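Local coordinates for dihydrodipicolinate synthase (Bacillus anthracis, PDB 1XKY), which probably catalyses the condensation of pyruvate with aspartate semialdehyde in lysine biosynthesis, and is a tetramer of TIM-barrel subunits with potassium ions bound in the crystal, at residues I168-D173 with D191-S196; T180-I185 with M206-K211; A110-A115 with P140-N145. One frame throughout, in Å; residues are numbered along the deposited sequence.

Contact 1: residues I168-D173 with D191-S196; sequences IVAIKD and DFAVYS. With K (potassium ion), chain F; K (potassium ion), chain E.
The Phe192 ring leans over the backbone at the start of strand 168-173. Ala170 CA stands 3.8 Å above one face of the Phe192 ring, off-centre, and Ile168 O meets the edge of that ring in its plane, 3.5 Å from Phe192 CD1. CG of Phe192 is anti to the backbone N (chi1 -174°), which carries the ring to these atoms; its CE2 then meets Ile171 CG2, and that methyl also touches CG2 of Val194, whose side chain runs alongside in the same direction. On the other face Ala170 pairs with Ala193 and Lys172 with Tyr195. Four backbone hydrogen bonds join the parallel strands, whose short axes diverge by 20°; the last, Asp173 N to Tyr195 O, is 2.8 Å and almost straight. These neighbours close a beta-alpha-beta unit of the TIM barrel, with helix 178-187 between them. Beyond this shell, Phe192 also packs on Val159 and Ser163 of helix 156-163. Water 1 gives one proton to Val169 O and the other to Asp191 O. Ile168 O binds one potassium ion at 2.7 Å, and water 2, another of its ligands, donates to Asp191 O. Phe192 O reaches the second potassium ion more loosely, at 3.2 Å.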
ATOM      1  N   ILE A 168     -19.303 -24.763  -8.780  1.00 17.59           N
ATOM      2  CA  ILE A 168     -18.144 -23.961  -8.358  1.00 17.31           C
ATOM      3  C   ILE A 168     -17.462 -24.712  -7.210  1.00 17.26           C
ATOM      4  O   ILE A 168     -17.952 -24.716  -6.070  1.00 17.04           O
ATOM      5  CB  ILE A 168     -18.520 -22.510  -7.956  1.00 17.24           C
ATOM      6  CG1 ILE A 168     -19.274 -21.826  -9.103  1.00 16.93           C
ATOM      7  CG2 ILE A 168     -17.246 -21.728  -7.600  1.00 17.26           C
ATOM      8  CD1 ILE A 168     -19.657 -20.374  -8.868  1.00 16.90           C
ATOM      9  N   VAL A 169     -16.342 -25.357  -7.534  1.00 16.72           N
ATOM     10  CA  VAL A 169     -15.759 -26.405  -6.690  1.00 16.56           C
ATOM     11  C   VAL A 169     -14.403 -26.073  -6.062  1.00 15.97           C
ATOM     12  O   VAL A 169     -13.933 -26.802  -5.177  1.00 15.60           O
ATOM     13  CB  VAL A 169     -15.645 -27.747  -7.473  1.00 16.56           C
ATOM     14  CG1 VAL A 169     -17.004 -28.190  -7.981  1.00 17.26           C
ATOM     15  CG2 VAL A 169     -14.637 -27.660  -8.646  1.00 16.55           C
ATOM     16  N   ALA A 170     -13.775 -24.986  -6.500  1.00 15.49           N
ATOM     17  CA  ALA A 170     -12.433 -24.649  -6.030  1.00 15.27           C
ATOM     18  C   ALA A 170     -12.084 -23.190  -6.295  1.00 15.40           C
ATOM     19  O   ALA A 170     -12.771 -22.508  -7.057  1.00 14.80           O
ATOM     20  CB  ALA A 170     -11.397 -25.562  -6.682  1.00 15.38           C
ATOM     21  N   ILE A 171     -11.019 -22.726  -5.640  1.00 15.35           N
ATOM     22  CA  ILE A 171     -10.468 -21.398  -5.878  1.00 15.76           C
ATOM     23  C   ILE A 171      -8.939 -21.465  -5.908  1.00 15.89           C
ATOM     24  O   ILE A 171      -8.316 -22.162  -5.096  1.00 16.08           O
ATOM     25  CB  ILE A 171     -10.975 -20.352  -4.839  1.00 16.16           C
ATOM     26  CG1 ILE A 171     -10.411 -18.952  -5.138  1.00 16.13           C
ATOM     27  CG2 ILE A 171     -10.650 -20.791  -3.414  1.00 16.16           C
ATOM     28  CD1 ILE A 171     -11.178 -17.839  -4.467  1.00 16.35           C
ATOM     29  N   LYS A 172      -8.356 -20.794  -6.896  1.00 15.96           N
ATOM     30  CA  LYS A 172      -6.927 -20.491  -6.909  1.00 15.99           C
ATOM     31  C   LYS A 172      -6.785 -19.142  -6.215  1.00 15.88           C
ATOM     32  O   LYS A 172      -7.230 -18.127  -6.743  1.00 15.73           O
ATOM     33  CB  LYS A 172      -6.394 -20.415  -8.352  1.00 16.36           C
ATOM     34  CG  LYS A 172      -4.940 -19.957  -8.466  1.00 16.02           C
ATOM     35  CD  LYS A 172      -4.495 -19.789  -9.907  1.00 16.69           C
ATOM     36  CE  LYS A 172      -3.039 -19.300  -9.980  1.00 17.49           C
ATOM     37  NZ  LYS A 172      -2.559 -19.171 -11.390  1.00 18.28           N
ATOM     38  N   ASP A 173      -6.187 -19.130  -5.030  1.00 15.41           N
ATOM     39  CA  ASP A 173      -6.084 -17.890  -4.255  1.00 16.13           C
ATOM     40  C   ASP A 173      -4.678 -17.300  -4.316  1.00 15.78           C
ATOM     41  O   ASP A 173      -3.792 -17.696  -3.552  1.00 15.68           O
ATOM     42  CB  ASP A 173      -6.512 -18.118  -2.794  1.00 15.93           C
ATOM     43  CG  ASP A 173      -6.753 -16.807  -2.045  1.00 16.96           C
ATOM     44  OD1 ASP A 173      -6.259 -15.749  -2.498  1.00 18.89           O
ATOM     45  OD2 ASP A 173      -7.430 -16.836  -0.994  1.00 17.67           O
ATOM     46  N   ASP A 191     -16.084 -30.408   0.203  1.00 23.61           N
ATOM     47  CA  ASP A 191     -15.901 -30.626  -1.236  1.00 23.52           C
ATOM     48  C   ASP A 191     -15.581 -29.338  -2.013  1.00 22.44           C
ATOM     49  O   ASP A 191     -15.642 -29.315  -3.247  1.00 22.43           O
ATOM     50  CB  ASP A 191     -17.119 -31.355  -1.839  1.00 24.05           C
ATOM     51  CG  ASP A 191     -18.417 -30.559  -1.731  1.00 25.49           C
ATOM     52  OD1 ASP A 191     -18.428 -29.430  -1.198  1.00 27.78           O
ATOM     53  OD2 ASP A 191     -19.452 -31.081  -2.190  1.00 30.52           O
ATOM     54  N   PHE A 192     -15.247 -28.269  -1.292  1.00 21.06           N
ATOM     55  CA  PHE A 192     -14.731 -27.060  -1.915  1.00 20.00           C
ATOM     56  C   PHE A 192     -13.252 -26.905  -1.559  1.00 19.32           C
ATOM     57  O   PHE A 192     -12.905 -26.800  -0.384  1.00 19.39           O
ATOM     58  CB  PHE A 192     -15.524 -25.833  -1.476  1.00 19.89           C
ATOM     59  CG  PHE A 192     -15.121 -24.572  -2.188  1.00 18.62           C
ATOM     60  CD1 PHE A 192     -15.679 -24.247  -3.417  1.00 17.54           C
ATOM     61  CD2 PHE A 192     -14.169 -23.725  -1.640  1.00 18.38           C
ATOM     62  CE1 PHE A 192     -15.303 -23.098  -4.085  1.00 17.68           C
ATOM     63  CE2 PHE A 192     -13.785 -22.564  -2.301  1.00 17.70           C
ATOM     64  CZ  PHE A 192     -14.358 -22.249  -3.527  1.00 17.82           C
ATOM     65  N   ALA A 193     -12.402 -26.880  -2.582  1.00 18.47           N
ATOM     66  CA  ALA A 193     -10.948 -26.888  -2.411  1.00 18.20           C
ATOM     67  C   ALA A 193     -10.299 -25.509  -2.608  1.00 17.93           C
ATOM     68  O   ALA A 193     -10.601 -24.801  -3.572  1.00 17.78           O
ATOM     69  CB  ALA A 193     -10.326 -27.907  -3.369  1.00 18.02           C
ATOM     70  N   VAL A 194      -9.400 -25.144  -1.687  1.00 17.76           N
ATOM     71  CA  VAL A 194      -8.596 -23.936  -1.808  1.00 17.29           C
ATOM     72  C   VAL A 194      -7.181 -24.307  -2.255  1.00 16.90           C
ATOM     73  O   VAL A 194      -6.507 -25.103  -1.601  1.00 16.23           O
ATOM     74  CB  VAL A 194      -8.538 -23.159  -0.467  1.00 17.59           C
ATOM     75  CG1 VAL A 194      -7.565 -21.968  -0.556  1.00 17.54           C
ATOM     76  CG2 VAL A 194      -9.935 -22.681  -0.079  1.00 17.84           C
ATOM     77  N   TYR A 195      -6.759 -23.741  -3.385  1.00 16.52           N
ATOM     78  CA  TYR A 195      -5.386 -23.867  -3.885  1.00 16.43           C
ATOM     79  C   TYR A 195      -4.640 -22.567  -3.671  1.00 16.49           C
ATOM     80  O   TYR A 195      -5.189 -21.499  -3.921  1.00 16.62           O
ATOM     81  CB  TYR A 195      -5.377 -24.206  -5.387  1.00 16.33           C
ATOM     82  CG  TYR A 195      -5.717 -25.643  -5.648  1.00 15.49           C
ATOM     83  CD1 TYR A 195      -4.714 -26.584  -5.871  1.00 16.59           C
ATOM     84  CD2 TYR A 195      -7.037 -26.081  -5.625  1.00 16.15           C
ATOM     85  CE1 TYR A 195      -5.016 -27.927  -6.069  1.00 15.83           C
ATOM     86  CE2 TYR A 195      -7.356 -27.419  -5.821  1.00 16.20           C
ATOM     87  CZ  TYR A 195      -6.347 -28.340  -6.045  1.00 15.98           C
ATOM     88  OH  TYR A 195      -6.680 -29.657  -6.245  1.00 16.89           O
ATOM     89  N   SER A 196      -3.381 -22.645  -3.236  1.00 16.03           N
ATOM     90  CA  SER A 196      -2.518 -21.472  -3.319  1.00 16.15           C
ATOM     91  C   SER A 196      -2.334 -21.097  -4.792  1.00 15.94           C
ATOM     92  O   SER A 196      -2.251 -21.965  -5.660  1.00 16.04           O
ATOM     93  CB  SER A 196      -1.161 -21.708  -2.661  1.00 16.09           C
ATOM     94  OG  SER A 196      -0.310 -20.587  -2.850  1.00 15.57           O
TER
HETATM   95  K     K F1807     -19.934 -26.176  -4.916  1.00 17.72           K
HETATM   96  K     K E1806     -13.586 -26.361   2.762  1.00 21.04           K
HETATM   97  O   HOH W   1     -13.385 -29.400  -5.142  1.00 26.12           O
HETATM   98  O   HOH W   2     -17.707 -27.772  -3.887  1.00 24.73           O
HETATM   99  O   HOH W   3     -11.332 -25.640   1.291  1.00 21.72           O
HETATM  100  O   HOH W   4     -11.741 -28.898   2.778  1.00 43.98           O
HETATM  101  O   HOH W   5     -13.707 -28.096   4.791  1.00 27.26           O
HETATM  102  O   HOH W   6     -21.981 -27.436  -3.846  1.00 23.77           O

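Contact 2: residues T180-I185 with M206-K211; sequences TMTEII and MAVGAK. With K (potassium ion), chain E.
A Schellman motif ends helix 202-207 at Gly209, and the loop leaving it packs through Val208, Gly209 and Ala210 against Thr182 and Ile185 of helix 178-187. Gly209 has a positive phi of 115°, a value readily adopted by glycine, and two bonds run back into the last turn, one of them Gly209 N to Met206 O at 3.0 Å. Ile185 fits against this turn. Its CG1 is anti to the carbonyl carbon (chi1 -68°) and the chain runs on extended. This carries Ile185 CD1 up to the backbone, 3.4 Å from Ala210 N, with Gly209 C beside it. Ile185 CD1 is also 4.2 Å from Val208 CG2. One turn earlier, Thr182 OG1 sits over the branch point of Val208, 3.5 Å from Val208 CB and 3.7 Å from each of its CG1 and CG2, the two side chains set roughly square to each other. This is van der Waals contact only: no hydrogen bond links the segments, and OG1 is bound to Val178 O in its own helix and to His244 NE2 of the second subunit. While the Ile185 side chain packs here, its carbonyl O binds a potassium ion at 2.8 Å, at a site completed by Thr188, Ala189, Phe192 and waters. Inward from the contact, Ile185 also rests on Val194 of strand 193-196, and Ile184 packs on both Val194 and Val159 of helix 156-163. At the end of helix 202-207, Met206 and Ala207 touch helix 218-234, while Ala207 and Val208 meet the second subunit.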
ATOM      1  N   THR A 180      -6.835 -15.285   5.019  1.00 17.13           N
ATOM      2  CA  THR A 180      -8.091 -15.309   4.262  1.00 17.01           C
ATOM      3  C   THR A 180      -8.339 -16.728   3.702  1.00 17.20           C
ATOM      4  O   THR A 180      -9.465 -17.222   3.734  1.00 16.85           O
ATOM      5  CB  THR A 180      -8.133 -14.265   3.118  1.00 17.01           C
ATOM      6  OG1 THR A 180      -6.962 -14.389   2.306  0.50 15.66           O
ATOM      7  CG2 THR A 180      -8.228 -12.849   3.683  0.50 16.53           C
ATOM      8  N   MET A 181      -7.285 -17.384   3.217  1.00 17.32           N
ATOM      9  CA  MET A 181      -7.391 -18.798   2.814  1.00 17.53           C
ATOM     10  C   MET A 181      -7.958 -19.644   3.964  1.00 17.44           C
ATOM     11  O   MET A 181      -8.887 -20.420   3.757  1.00 17.92           O
ATOM     12  CB  MET A 181      -6.032 -19.367   2.394  1.00 17.50           C
ATOM     13  CG  MET A 181      -5.439 -18.787   1.117  1.00 18.57           C
ATOM     14  SD  MET A 181      -3.914 -19.666   0.724  1.00 20.28           S
ATOM     15  CE  MET A 181      -3.063 -18.476  -0.308  1.00 21.61           C
ATOM     16  N   THR A 182      -7.413 -19.466   5.171  1.00 17.61           N
ATOM     17  CA  THR A 182      -7.876 -20.185   6.366  1.00 17.65           C
ATOM     18  C   THR A 182      -9.383 -20.069   6.523  1.00 18.30           C
ATOM     19  O   THR A 182     -10.063 -21.053   6.779  1.00 18.26           O
ATOM     20  CB  THR A 182      -7.212 -19.650   7.674  1.00 17.52           C
ATOM     21  OG1 THR A 182      -5.817 -19.976   7.691  1.00 16.59           O
ATOM     22  CG2 THR A 182      -7.876 -20.238   8.903  1.00 16.73           C
ATOM     23  N   GLU A 183      -9.891 -18.850   6.372  1.00 19.17           N
ATOM     24  CA  GLU A 183     -11.306 -18.573   6.574  1.00 19.76           C
ATOM     25  C   GLU A 183     -12.184 -19.208   5.493  1.00 19.32           C
ATOM     26  O   GLU A 183     -13.266 -19.731   5.783  1.00 18.98           O
ATOM     27  CB  GLU A 183     -11.528 -17.062   6.624  1.00 20.47           C
ATOM     28  CG  GLU A 183     -12.858 -16.654   7.226  1.00 23.56           C
ATOM     29  CD  GLU A 183     -13.034 -15.147   7.259  1.00 26.54           C
ATOM     30  OE1 GLU A 183     -12.008 -14.436   7.271  1.00 29.39           O
ATOM     31  OE2 GLU A 183     -14.196 -14.681   7.272  1.00 28.44           O
ATOM     32  N   ILE A 184     -11.725 -19.141   4.245  1.00 19.02           N
ATOM     33  CA  ILE A 184     -12.428 -19.772   3.127  1.00 18.63           C
ATOM     34  C   ILE A 184     -12.498 -21.278   3.351  1.00 18.61           C
ATOM     35  O   ILE A 184     -13.554 -21.882   3.189  1.00 18.43           O
ATOM     36  CB  ILE A 184     -11.737 -19.483   1.762  1.00 18.72           C
ATOM     37  CG1 ILE A 184     -11.827 -17.984   1.423  1.00 17.97           C
ATOM     38  CG2 ILE A 184     -12.381 -20.329   0.644  1.00 18.18           C
ATOM     39  CD1 ILE A 184     -10.921 -17.555   0.285  1.00 17.03           C
ATOM     40  N   ILE A 185     -11.360 -21.868   3.712  1.00 19.14           N
ATOM     41  CA  ILE A 185     -11.277 -23.298   3.991  1.00 19.67           C
ATOM     42  C   ILE A 185     -12.289 -23.669   5.079  1.00 20.15           C
ATOM     43  O   ILE A 185     -13.048 -24.618   4.927  1.00 20.00           O
ATOM     44  CB  ILE A 185      -9.839 -23.740   4.404  1.00 19.49           C
ATOM     45  CG1 ILE A 185      -8.878 -23.627   3.210  1.00 19.61           C
ATOM     46  CG2 ILE A 185      -9.840 -25.185   4.945  1.00 19.45           C
ATOM     47  CD1 ILE A 185      -7.405 -23.500   3.587  1.00 19.51           C
ATOM     48  N   MET A 206      -0.875 -25.121   2.549  1.00 16.68           N
ATOM     49  CA  MET A 206      -1.245 -26.495   2.861  1.00 17.00           C
ATOM     50  C   MET A 206      -1.295 -26.742   4.380  1.00 17.01           C
ATOM     51  O   MET A 206      -2.169 -27.462   4.859  1.00 16.76           O
ATOM     52  CB  MET A 206      -0.313 -27.476   2.144  1.00 16.70           C
ATOM     53  CG  MET A 206      -0.551 -27.480   0.632  1.00 17.55           C
ATOM     54  SD  MET A 206       0.424 -28.689  -0.260  1.00 18.16           S
ATOM     55  CE  MET A 206      -0.491 -30.177   0.116  1.00 19.22           C
ATOM     56  N   ALA A 207      -0.407 -26.097   5.135  1.00 17.31           N
ATOM     57  CA  ALA A 207      -0.422 -26.217   6.596  1.00 17.48           C
ATOM     58  C   ALA A 207      -1.754 -25.801   7.212  1.00 17.74           C
ATOM     59  O   ALA A 207      -2.183 -26.403   8.192  1.00 18.21           O
ATOM     60  CB  ALA A 207       0.718 -25.431   7.220  1.00 17.53           C
ATOM     61  N   VAL A 208      -2.414 -24.792   6.634  1.00 17.80           N
ATOM     62  CA  VAL A 208      -3.717 -24.333   7.122  1.00 17.51           C
ATOM     63  C   VAL A 208      -4.913 -25.016   6.435  1.00 17.40           C
ATOM     64  O   VAL A 208      -6.068 -24.684   6.733  1.00 17.39           O
ATOM     65  CB  VAL A 208      -3.860 -22.773   7.027  1.00 17.56           C
ATOM     66  CG1 VAL A 208      -2.724 -22.092   7.790  1.00 17.56           C
ATOM     67  CG2 VAL A 208      -3.906 -22.276   5.579  1.00 17.00           C
ATOM     68  N   GLY A 209      -4.637 -25.950   5.516  1.00 16.81           N
ATOM     69  CA  GLY A 209      -5.673 -26.793   4.918  1.00 16.49           C
ATOM     70  C   GLY A 209      -5.925 -26.628   3.426  1.00 16.28           C
ATOM     71  O   GLY A 209      -6.892 -27.181   2.901  1.00 16.04           O
ATOM     72  N   ALA A 210      -5.063 -25.885   2.734  1.00 16.15           N
ATOM     73  CA  ALA A 210      -5.143 -25.794   1.281  1.00 16.04           C
ATOM     74  C   ALA A 210      -4.863 -27.172   0.665  1.00 15.87           C
ATOM     75  O   ALA A 210      -4.072 -27.968   1.196  1.00 15.47           O
ATOM     76  CB  ALA A 210      -4.169 -24.761   0.754  1.00 15.98           C
ATOM     77  N   LYS A 211      -5.517 -27.463  -0.450  1.00 15.93           N
ATOM     78  CA  LYS A 211      -5.345 -28.767  -1.089  1.00 16.21           C
ATOM     79  C   LYS A 211      -4.008 -28.855  -1.817  1.00 15.92           C
ATOM     80  O   LYS A 211      -3.425 -29.941  -1.944  1.00 16.38           O
ATOM     81  CB  LYS A 211      -6.495 -29.063  -2.052  1.00 16.51           C
ATOM     82  CG  LYS A 211      -6.509 -30.532  -2.538  1.00 18.24           C
ATOM     83  CD  LYS A 211      -7.834 -30.893  -3.167  1.00 19.18           C
ATOM     84  CE  LYS A 211      -7.822 -32.305  -3.723  1.00 20.05           C
ATOM     85  NZ  LYS A 211      -9.112 -32.605  -4.418  1.00 19.32           N
TER
HETATM   86  K     K E1806     -13.586 -26.361   2.762  1.00 21.04           K
HETATM   87  O   HOH W   3     -11.332 -25.640   1.291  1.00 21.72           O
HETATM   88  O   HOH W   4     -11.741 -28.898   2.778  1.00 43.98           O
HETATM   89  O   HOH W   5     -13.707 -28.096   4.791  1.00 27.26           O

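Contact 3: residues A110-A115 with P140-N145; sequences AVMLVA and PVMLYN
Met112 reaches across from strand 110-114 to lie between Met142 and Tyr144 of strand 141-145. Met112 CB stands 4.2 Å from the Met142 carbonyl O. Met112 CG, anti to the backbone N (chi1 -178°), approaches Tyr144 CB at 4.0 Å. Bends at chi2 and chi3 then fold the chain toward Met142: Met112 SD comes 3.6 Å from Met142 CG, and the terminal Met112 CE is 3.5 Å from Met142 SD. Relative to the Tyr144 ring, Met112 SD lies 46° off the normal through the centroid, an oblique Met-aromatic contact. Val114 runs beside the same tyrosine, Val114 CG2 touching Tyr144 CD2 at 3.7 Å. The other face of the sheet carries Val111, Val141, Leu113 and Leu143; there Leu113 CD1 meets Val141 CG1 at 3.5 Å, and Leu113 continues onto Phe130 and Ile133 of helix 123-135. Five hydrogen bonds hold the backbones together. Four have the donor close to the direction of the carbonyl bond, but Tyr144 N sits above the plane of the Leu113 carbonyl and its N-H points at that O with an angle of only 135°. Two adjacent parallel strands, joined through helix 123-135, make the beta-alpha-beta unit from which the TIM barrel is built by repetition.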
ATOM      1  N   ALA A 110     -12.837 -28.609 -16.938  1.00 15.89           N
ATOM      2  CA  ALA A 110     -13.228 -27.541 -16.044  1.00 15.55           C
ATOM      3  C   ALA A 110     -12.822 -26.217 -16.656  1.00 15.70           C
ATOM      4  O   ALA A 110     -12.073 -26.178 -17.647  1.00 15.35           O
ATOM      5  CB  ALA A 110     -12.546 -27.711 -14.690  1.00 15.21           C
ATOM      6  N   VAL A 111     -13.295 -25.126 -16.057  1.00 15.60           N
ATOM      7  CA  VAL A 111     -12.869 -23.801 -16.477  1.00 15.68           C
ATOM      8  C   VAL A 111     -12.377 -22.979 -15.284  1.00 15.77           C
ATOM      9  O   VAL A 111     -12.835 -23.173 -14.156  1.00 15.38           O
ATOM     10  CB  VAL A 111     -13.978 -23.046 -17.264  1.00 15.71           C
ATOM     11  CG1 VAL A 111     -14.309 -23.776 -18.550  1.00 15.77           C
ATOM     12  CG2 VAL A 111     -15.226 -22.843 -16.411  1.00 16.18           C
ATOM     13  N   MET A 112     -11.420 -22.090 -15.561  1.00 15.79           N
ATOM     14  CA  MET A 112     -10.899 -21.134 -14.590  1.00 16.29           C
ATOM     15  C   MET A 112     -11.497 -19.769 -14.903  1.00 15.55           C
ATOM     16  O   MET A 112     -11.423 -19.308 -16.048  1.00 14.61           O
ATOM     17  CB  MET A 112      -9.369 -21.060 -14.684  1.00 16.67           C
ATOM     18  CG  MET A 112      -8.695 -20.120 -13.683  1.00 18.54           C
ATOM     19  SD  MET A 112      -8.427 -20.885 -12.075  1.00 21.67           S
ATOM     20  CE  MET A 112      -6.873 -21.729 -12.337  1.00 21.38           C
ATOM     21  N   LEU A 113     -12.067 -19.127 -13.881  1.00 15.01           N
ATOM     22  CA  LEU A 113     -12.685 -17.805 -14.015  1.00 14.70           C
ATOM     23  C   LEU A 113     -12.003 -16.788 -13.090  1.00 14.84           C
ATOM     24  O   LEU A 113     -12.148 -16.845 -11.866  1.00 14.93           O
ATOM     25  CB  LEU A 113     -14.183 -17.898 -13.680  1.00 14.85           C
ATOM     26  CG  LEU A 113     -15.019 -18.916 -14.477  1.00 15.12           C
ATOM     27  CD1 LEU A 113     -16.477 -18.848 -14.042  1.00 15.89           C
ATOM     28  CD2 LEU A 113     -14.919 -18.685 -15.978  1.00 15.20           C
ATOM     29  N   VAL A 114     -11.266 -15.858 -13.692  1.00 14.78           N
ATOM     30  CA  VAL A 114     -10.548 -14.825 -12.962  1.00 15.18           C
ATOM     31  C   VAL A 114     -11.474 -13.686 -12.509  1.00 14.87           C
ATOM     32  O   VAL A 114     -12.450 -13.369 -13.178  1.00 14.42           O
ATOM     33  CB  VAL A 114      -9.362 -14.273 -13.827  1.00 15.23           C
ATOM     34  CG1 VAL A 114      -9.868 -13.370 -14.958  1.00 15.27           C
ATOM     35  CG2 VAL A 114      -8.337 -13.565 -12.958  1.00 16.87           C
ATOM     36  N   ALA A 115     -11.173 -13.091 -11.354  1.00 15.19           N
ATOM     37  CA  ALA A 115     -11.790 -11.819 -10.972  1.00 15.01           C
ATOM     38  C   ALA A 115     -11.591 -10.813 -12.112  1.00 15.05           C
ATOM     39  O   ALA A 115     -10.454 -10.584 -12.538  1.00 15.18           O
ATOM     40  CB  ALA A 115     -11.157 -11.290  -9.679  1.00 15.42           C
ATOM     41  N   PRO A 140     -17.258 -28.246 -13.959  1.00 18.32           N
ATOM     42  CA  PRO A 140     -16.737 -27.655 -12.739  1.00 17.80           C
ATOM     43  C   PRO A 140     -16.019 -26.323 -12.993  1.00 17.65           C
ATOM     44  O   PRO A 140     -15.397 -26.123 -14.059  1.00 17.49           O
ATOM     45  CB  PRO A 140     -15.744 -28.707 -12.229  1.00 17.91           C
ATOM     46  CG  PRO A 140     -16.141 -29.964 -12.877  1.00 18.65           C
ATOM     47  CD  PRO A 140     -16.708 -29.594 -14.192  1.00 18.26           C
ATOM     48  N   VAL A 141     -16.114 -25.430 -12.010  1.00 17.39           N
ATOM     49  CA  VAL A 141     -15.539 -24.094 -12.087  1.00 17.27           C
ATOM     50  C   VAL A 141     -14.564 -23.850 -10.926  1.00 17.16           C
ATOM     51  O   VAL A 141     -14.883 -24.125  -9.757  1.00 17.35           O
ATOM     52  CB  VAL A 141     -16.649 -23.011 -12.058  1.00 17.36           C
ATOM     53  CG1 VAL A 141     -16.052 -21.610 -11.920  1.00 17.82           C
ATOM     54  CG2 VAL A 141     -17.518 -23.111 -13.290  1.00 17.74           C
ATOM     55  N   MET A 142     -13.385 -23.330 -11.265  1.00 16.62           N
ATOM     56  CA  MET A 142     -12.407 -22.856 -10.297  1.00 16.18           C
ATOM     57  C   MET A 142     -12.333 -21.336 -10.427  1.00 16.02           C
ATOM     58  O   MET A 142     -12.100 -20.799 -11.513  1.00 15.33           O
ATOM     59  CB  MET A 142     -11.029 -23.482 -10.544  1.00 16.61           C
ATOM     60  CG  MET A 142      -9.930 -23.023  -9.569  1.00 17.49           C
ATOM     61  SD  MET A 142      -8.293 -23.773  -9.843  1.00 21.15           S
ATOM     62  CE  MET A 142      -8.539 -25.404  -9.172  1.00 22.51           C
ATOM     63  N   LEU A 143     -12.553 -20.651  -9.308  1.00 15.76           N
ATOM     64  CA  LEU A 143     -12.389 -19.211  -9.234  1.00 15.55           C
ATOM     65  C   LEU A 143     -10.905 -18.863  -9.119  1.00 15.60           C
ATOM     66  O   LEU A 143     -10.105 -19.656  -8.624  1.00 15.52           O
ATOM     67  CB  LEU A 143     -13.138 -18.663  -8.022  1.00 15.63           C
ATOM     68  CG  LEU A 143     -14.632 -18.941  -7.898  1.00 15.56           C
ATOM     69  CD1 LEU A 143     -15.124 -18.399  -6.569  1.00 16.26           C
ATOM     70  CD2 LEU A 143     -15.411 -18.331  -9.044  1.00 16.15           C
ATOM     71  N   TYR A 144     -10.545 -17.666  -9.565  1.00 15.88           N
ATOM     72  CA  TYR A 144      -9.167 -17.208  -9.495  1.00 15.89           C
ATOM     73  C   TYR A 144      -9.134 -15.810  -8.891  1.00 15.62           C
ATOM     74  O   TYR A 144      -9.544 -14.832  -9.527  1.00 15.09           O
ATOM     75  CB  TYR A 144      -8.540 -17.260 -10.893  1.00 16.38           C
ATOM     76  CG  TYR A 144      -7.079 -16.862 -11.013  1.00 16.79           C
ATOM     77  CD1 TYR A 144      -6.252 -16.714  -9.896  1.00 18.50           C
ATOM     78  CD2 TYR A 144      -6.509 -16.683 -12.275  1.00 18.74           C
ATOM     79  CE1 TYR A 144      -4.914 -16.368 -10.035  1.00 20.13           C
ATOM     80  CE2 TYR A 144      -5.175 -16.337 -12.421  1.00 19.71           C
ATOM     81  CZ  TYR A 144      -4.384 -16.181 -11.301  1.00 20.43           C
ATOM     82  OH  TYR A 144      -3.058 -15.842 -11.458  1.00 22.37           O
ATOM     83  N   ASN A 145      -8.665 -15.742  -7.645  1.00 15.47           N
ATOM     84  CA  ASN A 145      -8.462 -14.480  -6.934  1.00 15.10           C
ATOM     85  C   ASN A 145      -7.025 -14.007  -7.163  1.00 15.20           C
ATOM     86  O   ASN A 145      -6.065 -14.712  -6.823  1.00 14.74           O
ATOM     87  CB  ASN A 145      -8.721 -14.677  -5.437  1.00 15.03           C
ATOM     88  CG  ASN A 145      -8.586 -13.396  -4.640  1.00 14.96           C
ATOM     89  OD1 ASN A 145      -9.192 -12.375  -4.965  1.00 15.79           O
ATOM     90  ND2 ASN A 145      -7.785 -13.446  -3.587  1.00 13.01           N
TER

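In the fold
Contacts 3 and 1 lie side by side in the barrel wall, their centres 9 Å apart, because strands 141-145 and 168-173 are neighbours; Lys172 N lies 2.7 Å from Leu143 O, a probable hydrogen bond. Toward the C-terminal ends of these strands, where TIM barrels carry their active sites, Lys172 NZ lies 3.4 Å from Tyr144 OH, a packing distance. Contact 2 is also 9 Å from contact 1 between centres, on the outer side of the strands, where Val194 CG2 packs 3.5 Å from Ile184 CG2. Val194 O is 2.8 Å from Lys211 N, a probable hydrogen bond leading to strand 212-215. Contacts 1 and 2 share one potassium ion, bound by Phe192 O and Ile185 O. Contacts 2 and 3 do not touch.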